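Local atomic coordinates of endo-1,4-beta-xylanase (PDB entry 1H12), a protein that hydrolyses internal beta-1,4 linkages of xylan as a cold-adapted family 8 glycoside hydrolase. Residues 280-284 with 381-385; 345-349 with 364-368. All blocks are in the same frame, centred on the assembly; numbering follows the deposited sequence.

Contact 1 of 2, residues 280-284 with 381-385; sequences FDAWR and YNGSL. With XYP (beta-D-xylopyranose), chain B.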
loop_
_atom_site.group_PDB
_atom_site.type_symbol
_atom_site.label_atom_id
_atom_site.label_comp_id
_atom_site.label_asym_id
_atom_site.label_seq_id
_atom_site.Cartn_x
_atom_site.Cartn_y
_atom_site.Cartn_z
ATOM N N PHE A 280 -9.740 -1.903 7.207
ATOM C CA PHE A 280 -9.136 -2.103 5.915
ATOM C C PHE A 280 -7.788 -1.415 5.743
ATOM O O PHE A 280 -6.872 -2.036 5.232
ATOM C CB PHE A 280 -10.152 -1.681 4.846
ATOM C CG PHE A 280 -11.553 -2.295 5.168
ATOM C CD1 PHE A 280 -11.763 -3.644 4.924
ATOM C CD2 PHE A 280 -12.550 -1.585 5.916
ATOM C CE1 PHE A 280 -12.978 -4.266 5.267
ATOM C CE2 PHE A 280 -13.737 -2.234 6.244
ATOM C CZ PHE A 280 -13.927 -3.550 5.919
ATOM N N ASP A 281 -7.660 -0.153 6.142
ATOM C CA ASP A 281 -6.371 0.492 6.067
ATOM C C ASP A 281 -5.352 -0.248 6.949
ATOM O O ASP A 281 -4.239 -0.546 6.527
ATOM C CB ASP A 281 -6.415 1.957 6.489
ATOM C CG ASP A 281 -6.720 2.925 5.390
ATOM O OD1 ASP A 281 -7.003 2.459 4.228
ATOM O OD2 ASP A 281 -6.652 4.147 5.587
ATOM N N ALA A 282 -5.756 -0.518 8.189
ATOM C CA ALA A 282 -4.855 -1.119 9.156
ATOM C C ALA A 282 -4.299 -2.432 8.712
ATOM O O ALA A 282 -3.194 -2.807 9.122
ATOM C CB ALA A 282 -5.514 -1.208 10.510
ATOM N N TRP A 283 -5.014 -3.182 7.878
ATOM C CA TRP A 283 -4.506 -4.426 7.330
ATOM C C TRP A 283 -3.090 -4.261 6.783
ATOM O O TRP A 283 -2.287 -5.190 6.845
ATOM C CB TRP A 283 -5.316 -4.964 6.163
ATOM C CG TRP A 283 -6.729 -5.412 6.411
ATOM C CD1 TRP A 283 -7.433 -5.473 7.587
ATOM C CD2 TRP A 283 -7.622 -5.855 5.391
ATOM N NE1 TRP A 283 -8.691 -5.932 7.336
ATOM C CE2 TRP A 283 -8.830 -6.155 5.991
ATOM C CE3 TRP A 283 -7.496 -6.031 4.008
ATOM C CZ2 TRP A 283 -9.902 -6.597 5.243
ATOM C CZ3 TRP A 283 -8.530 -6.472 3.283
ATOM C CH2 TRP A 283 -9.733 -6.731 3.887
ATOM N N ARG A 284 -2.847 -3.114 6.145
ATOM C CA ARG A 284 -1.601 -2.930 5.423
ATOM C C ARG A 284 -0.413 -2.640 6.321
ATOM O O ARG A 284 0.713 -2.689 5.839
ATOM C CB ARG A 284 -1.754 -1.768 4.392
ATOM C CG ARG A 284 -2.832 -2.022 3.364
ATOM C CD ARG A 284 -2.768 -1.067 2.193
ATOM N NE ARG A 284 -2.943 0.357 2.474
ATOM C CZ ARG A 284 -4.107 0.974 2.551
ATOM N NH1 ARG A 284 -5.224 0.303 2.583
ATOM N NH2 ARG A 284 -4.147 2.264 2.563
ATOM N N TYR A 381 -10.253 -4.284 -3.554
ATOM C CA TYR A 381 -9.263 -4.132 -2.504
ATOM C C TYR A 381 -8.553 -5.465 -2.279
ATOM O O TYR A 381 -7.270 -5.500 -2.186
ATOM C CB TYR A 381 -9.812 -3.528 -1.262
ATOM C CG TYR A 381 -8.810 -3.204 -0.157
ATOM C CD1 TYR A 381 -7.668 -2.506 -0.385
ATOM C CD2 TYR A 381 -9.005 -3.603 1.160
ATOM C CE1 TYR A 381 -6.740 -2.279 0.601
ATOM C CE2 TYR A 381 -8.187 -3.291 2.141
ATOM C CZ TYR A 381 -6.977 -2.631 1.867
ATOM O OH TYR A 381 -6.012 -2.376 2.828
ATOM N N ASN A 382 -9.318 -6.572 -2.289
ATOM C CA ASN A 382 -8.700 -7.894 -2.181
ATOM C C ASN A 382 -7.707 -8.177 -3.285
ATOM O O ASN A 382 -6.614 -8.674 -3.032
ATOM C CB ASN A 382 -9.763 -8.975 -2.118
ATOM C CG ASN A 382 -10.529 -8.965 -0.781
ATOM O OD1 ASN A 382 -11.808 -9.015 -0.801
ATOM N ND2 ASN A 382 -9.868 -8.943 0.280
ATOM N N GLY A 383 -8.078 -7.881 -4.520
ATOM C CA GLY A 383 -7.267 -8.162 -5.667
ATOM C C GLY A 383 -6.056 -7.242 -5.781
ATOM O O GLY A 383 -4.989 -7.679 -6.213
ATOM N N SER A 384 -6.200 -5.975 -5.386
ATOM C CA SER A 384 -5.065 -5.079 -5.435
ATOM C C SER A 384 -3.975 -5.536 -4.455
ATOM O O SER A 384 -2.785 -5.535 -4.775
ATOM C CB SER A 384 -5.497 -3.675 -5.095
ATOM O OG SER A 384 -6.304 -3.073 -6.084
ATOM N N LEU A 385 -4.381 -5.895 -3.237
ATOM C CA LEU A 385 -3.419 -6.392 -2.267
ATOM C C LEU A 385 -2.863 -7.728 -2.656
ATOM O O LEU A 385 -1.680 -8.007 -2.405
ATOM C CB LEU A 385 -4.034 -6.471 -0.873
ATOM C CG LEU A 385 -4.300 -5.129 -0.208
ATOM C CD1 LEU A 385 -4.944 -5.344 1.181
ATOM C CD2 LEU A 385 -3.083 -4.300 -0.084
HETATM O O1 XYP B . -15.240 -12.340 -1.317
HETATM C C1 XYP B . -15.473 -11.676 -0.061
HETATM C C2 XYP B . -14.303 -10.913 0.294
HETATM C C3 XYP B . -14.424 -10.147 1.559
HETATM C C4 XYP B . -15.830 -9.537 1.678
HETATM C C5 XYP B . -16.915 -10.533 1.306
HETATM O O2 XYP B . -13.090 -11.669 0.324
HETATM O O3 XYP B . -13.376 -9.188 1.685
HETATM O O4 XYP B . -16.065 -8.944 2.927
HETATM O O5 XYP B . -16.628 -11.066 0.009
#
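Tyr381 reaches from helix 379-392 to the start of helix 283-296, slipping between the side chains of Trp283 and Arg284. Its CG lies anti to the backbone N (chi1 -174°), which carries the phenol across the gap. There the hydroxyl is gripped twice: Tyr381 OH donates to Phe280 O at 2.6 Å, approaching from above the carbonyl plane, and Arg284 NH1 donates to Tyr381 OH at 2.8 Å. The second bond lies in the guanidinium plane, while the tyrosine ring stands nearly upright to that plane, at 82°. Trp283 approaches the ring beside the hydroxyl: Trp283 CE3 is 3.4 Å from Tyr381 CE2, but the near-parallel planes, 21° apart, are slid so far that the rings barely overlap. Leu385 fills in from the next helical turn, with CD1 in plane at the edge of the indole, 3.9 Å from Trp283 CE3, and CD2 against Arg284 CD. A phenylalanine in place of Tyr381 would probably keep much of the ring packing but leave Phe280 O without this donor and Arg284 NH1 without this acceptor. Arg284 is also held by Asp281, through weak bonds within a salt bridge (Arg284 NH1 to Asp281 OD1 3.2 Å), and by Glu78 and Asp144. At the other end of the indole, Trp283 NE1 bonds to Gln327 O. Gln327 also binds the xylopyranose, as does Asn382, next to Tyr381 in the chain. The contact thus borders a xylose-binding pocket, contributing Asn382 to it, in the (alpha/alpha)6 barrel of family 8 hydrolases.

Contact 2 of 2, residues 345-349 with 364-368; sequences KAANA and FFNEF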
loop_
_atom_site.group_PDB
_atom_site.type_symbol
_atom_site.label_atom_id
_atom_site.label_comp_id
_atom_site.label_asym_id
_atom_site.label_seq_id
_atom_site.Cartn_x
_atom_site.Cartn_y
_atom_site.Cartn_z
ATOM N N LYS A 345 -5.412 -11.676 3.960
ATOM C CA LYS A 345 -4.491 -12.793 3.983
ATOM C C LYS A 345 -3.196 -12.477 3.220
ATOM O O LYS A 345 -2.117 -12.896 3.635
ATOM C CB LYS A 345 -5.170 -14.024 3.399
ATOM C CG LYS A 345 -6.273 -14.559 4.249
ATOM C CD LYS A 345 -6.999 -15.750 3.646
ATOM C CE LYS A 345 -7.972 -16.402 4.634
ATOM N NZ LYS A 345 -8.815 -17.440 3.957
ATOM N N ALA A 346 -3.311 -11.732 2.145
ATOM C CA ALA A 346 -2.150 -11.299 1.361
ATOM C C ALA A 346 -1.237 -10.354 2.178
ATOM O O ALA A 346 -0.024 -10.536 2.221
ATOM C CB ALA A 346 -2.654 -10.593 0.085
ATOM N N ALA A 347 -1.827 -9.373 2.834
ATOM C CA ALA A 347 -1.084 -8.457 3.680
ATOM C C ALA A 347 -0.329 -9.228 4.743
ATOM O O ALA A 347 0.832 -8.963 5.024
ATOM C CB ALA A 347 -2.012 -7.443 4.293
ATOM N N ASN A 348 -0.996 -10.208 5.359
ATOM C CA ASN A 348 -0.414 -10.963 6.439
ATOM C C ASN A 348 0.714 -11.874 5.951
ATOM O O ASN A 348 1.659 -12.153 6.686
ATOM C CB ASN A 348 -1.488 -11.736 7.191
ATOM C CG ASN A 348 -2.428 -10.817 7.934
ATOM O OD1 ASN A 348 -2.034 -9.671 8.257
ATOM N ND2 ASN A 348 -3.641 -11.302 8.275
ATOM N N ALA A 349 0.624 -12.364 4.695
ATOM C CA ALA A 349 1.712 -13.148 4.131
ATOM C C ALA A 349 2.984 -12.289 3.951
ATOM O O ALA A 349 4.096 -12.759 4.191
ATOM C CB ALA A 349 1.295 -13.782 2.853
ATOM N N PHE A 364 0.155 -18.885 7.831
ATOM C CA PHE A 364 -0.254 -17.662 7.137
ATOM C C PHE A 364 0.171 -17.739 5.667
ATOM O O PHE A 364 -0.572 -17.318 4.791
ATOM C CB PHE A 364 0.249 -16.414 7.799
ATOM C CG PHE A 364 -0.519 -16.023 9.058
ATOM C CD1 PHE A 364 -1.634 -15.221 8.938
ATOM C CD2 PHE A 364 -0.153 -16.490 10.297
ATOM C CE1 PHE A 364 -2.381 -14.891 10.064
ATOM C CE2 PHE A 364 -0.906 -16.168 11.437
ATOM C CZ PHE A 364 -2.033 -15.382 11.274
ATOM N N PHE A 365 1.342 -18.295 5.379
ATOM C CA PHE A 365 1.744 -18.323 4.007
ATOM C C PHE A 365 0.853 -19.260 3.182
ATOM O O PHE A 365 0.410 -18.931 2.073
ATOM C CB PHE A 365 3.203 -18.727 3.817
ATOM C CG PHE A 365 3.617 -18.557 2.392
ATOM C CD1 PHE A 365 3.988 -17.309 1.928
ATOM C CD2 PHE A 365 3.545 -19.592 1.474
ATOM C CE1 PHE A 365 4.275 -17.120 0.595
ATOM C CE2 PHE A 365 3.858 -19.368 0.134
ATOM C CZ PHE A 365 4.209 -18.133 -0.279
ATOM N N ASN A 366 0.594 -20.456 3.731
ATOM C CA ASN A 366 -0.237 -21.405 2.996
ATOM C C ASN A 366 -1.663 -20.951 2.827
ATOM O O ASN A 366 -2.291 -21.209 1.795
ATOM C CB ASN A 366 -0.074 -22.814 3.580
ATOM C CG ASN A 366 1.294 -23.379 3.148
ATOM O OD1 ASN A 366 1.505 -23.494 1.993
ATOM N ND2 ASN A 366 2.200 -23.566 4.035
ATOM N N GLU A 367 -2.203 -20.216 3.792
ATOM C CA GLU A 367 -3.542 -19.662 3.653
ATOM C C GLU A 367 -3.596 -18.670 2.500
ATOM O O GLU A 367 -4.661 -18.516 1.884
ATOM C CB GLU A 367 -4.030 -19.012 4.926
ATOM C CG GLU A 367 -4.328 -20.072 5.959
ATOM C CD GLU A 367 -4.874 -19.545 7.237
ATOM O OE1 GLU A 367 -5.334 -18.361 7.193
ATOM O OE2 GLU A 367 -4.896 -20.352 8.263
ATOM N N PHE A 368 -2.518 -17.959 2.245
ATOM C CA PHE A 368 -2.445 -17.050 1.087
ATOM C C PHE A 368 -2.211 -17.806 -0.226
ATOM O O PHE A 368 -2.880 -17.567 -1.208
ATOM C CB PHE A 368 -1.338 -16.025 1.310
ATOM C CG PHE A 368 -0.951 -15.249 0.090
ATOM C CD1 PHE A 368 -1.780 -14.290 -0.474
ATOM C CD2 PHE A 368 0.234 -15.479 -0.533
ATOM C CE1 PHE A 368 -1.484 -13.591 -1.590
ATOM C CE2 PHE A 368 0.559 -14.783 -1.693
ATOM C CZ PHE A 368 -0.288 -13.838 -2.208
HETATM O O HOH W 1 -2.185 -15.132 5.316
HETATM O O HOH W 2 -7.108 -19.382 2.915
#
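Phe368 lies against the two alanines Ala346 and Ala349, and this is where helices 342-351 and 358-369 pack tightly. Its CG is anti to the backbone N (chi1 167°), carrying the ring across the neighbouring helix, past Ala346. One flank meets Ala346, with Phe368 CD1 3.5 Å from Ala346 CA and Phe368 CE1 3.6 Å from Ala346 CB. The root of the same side chain meets the next turn, where Ala349 CB is 3.8 Å from Phe368 CB. The axes of the two segments approach to 8.6 Å, at 139° between their directions, a spacing consistent with the small alanine side chains at the interface. Beyond the ring, Tyr386, Ala389 and Met390 of helix 379-392 pack against Phe368. A second aromatic, Phe364, puts CD1 3.9 Å from Asn348 CB, while the amide of Asn348 bonds to Tyr325 through ND2.

No direct hydrogen bond joins the two segments, and toward the partly exposed Lys345 and Glu367 the contact loosens and water takes over. One water donates to both Lys345 O and Phe364 O, linking carbonyls of the two helices. The extended Lys345 chain passes Glu367 at about a right angle, and a second water accepts from Lys345 NZ at 2.8 Å and donates to Glu367 O. Although the charges are opposite, Lys345 NZ and Glu367 OE1 remain 4.8 Å apart, and the carboxylate has its salt bridge with Lys317 instead. Close alanine-aromatic packing on one flank and water bridges on the other join two consecutive, roughly antiparallel helices, an alpha-helical hairpin packing consistent with the six-hairpin (alpha/alpha)6 fold of the family.

How the contacts relate
Following the chain from the N terminus, 280-284 comes first, at the start of helix 283-296. Helix 300-318 and the strands 329-330 and 333-334 intervene before helix 342-351, which carries 345-349. A six-residue connection then leads into helix 358-369, and contact 2 closes this small loop through 364-368. Helix 379-392 follows, and its segment 381-385 returns to 280-284, so contact 1 closes a much longer loop with contact 2 nested inside it. The contacts also touch directly: Ala347 CB packs on Trp283 O and Ala346 CB on Leu385 O. Helix 342-351 thus packs on both segments of contact 1 while pairing with helix 358-369 in contact 2.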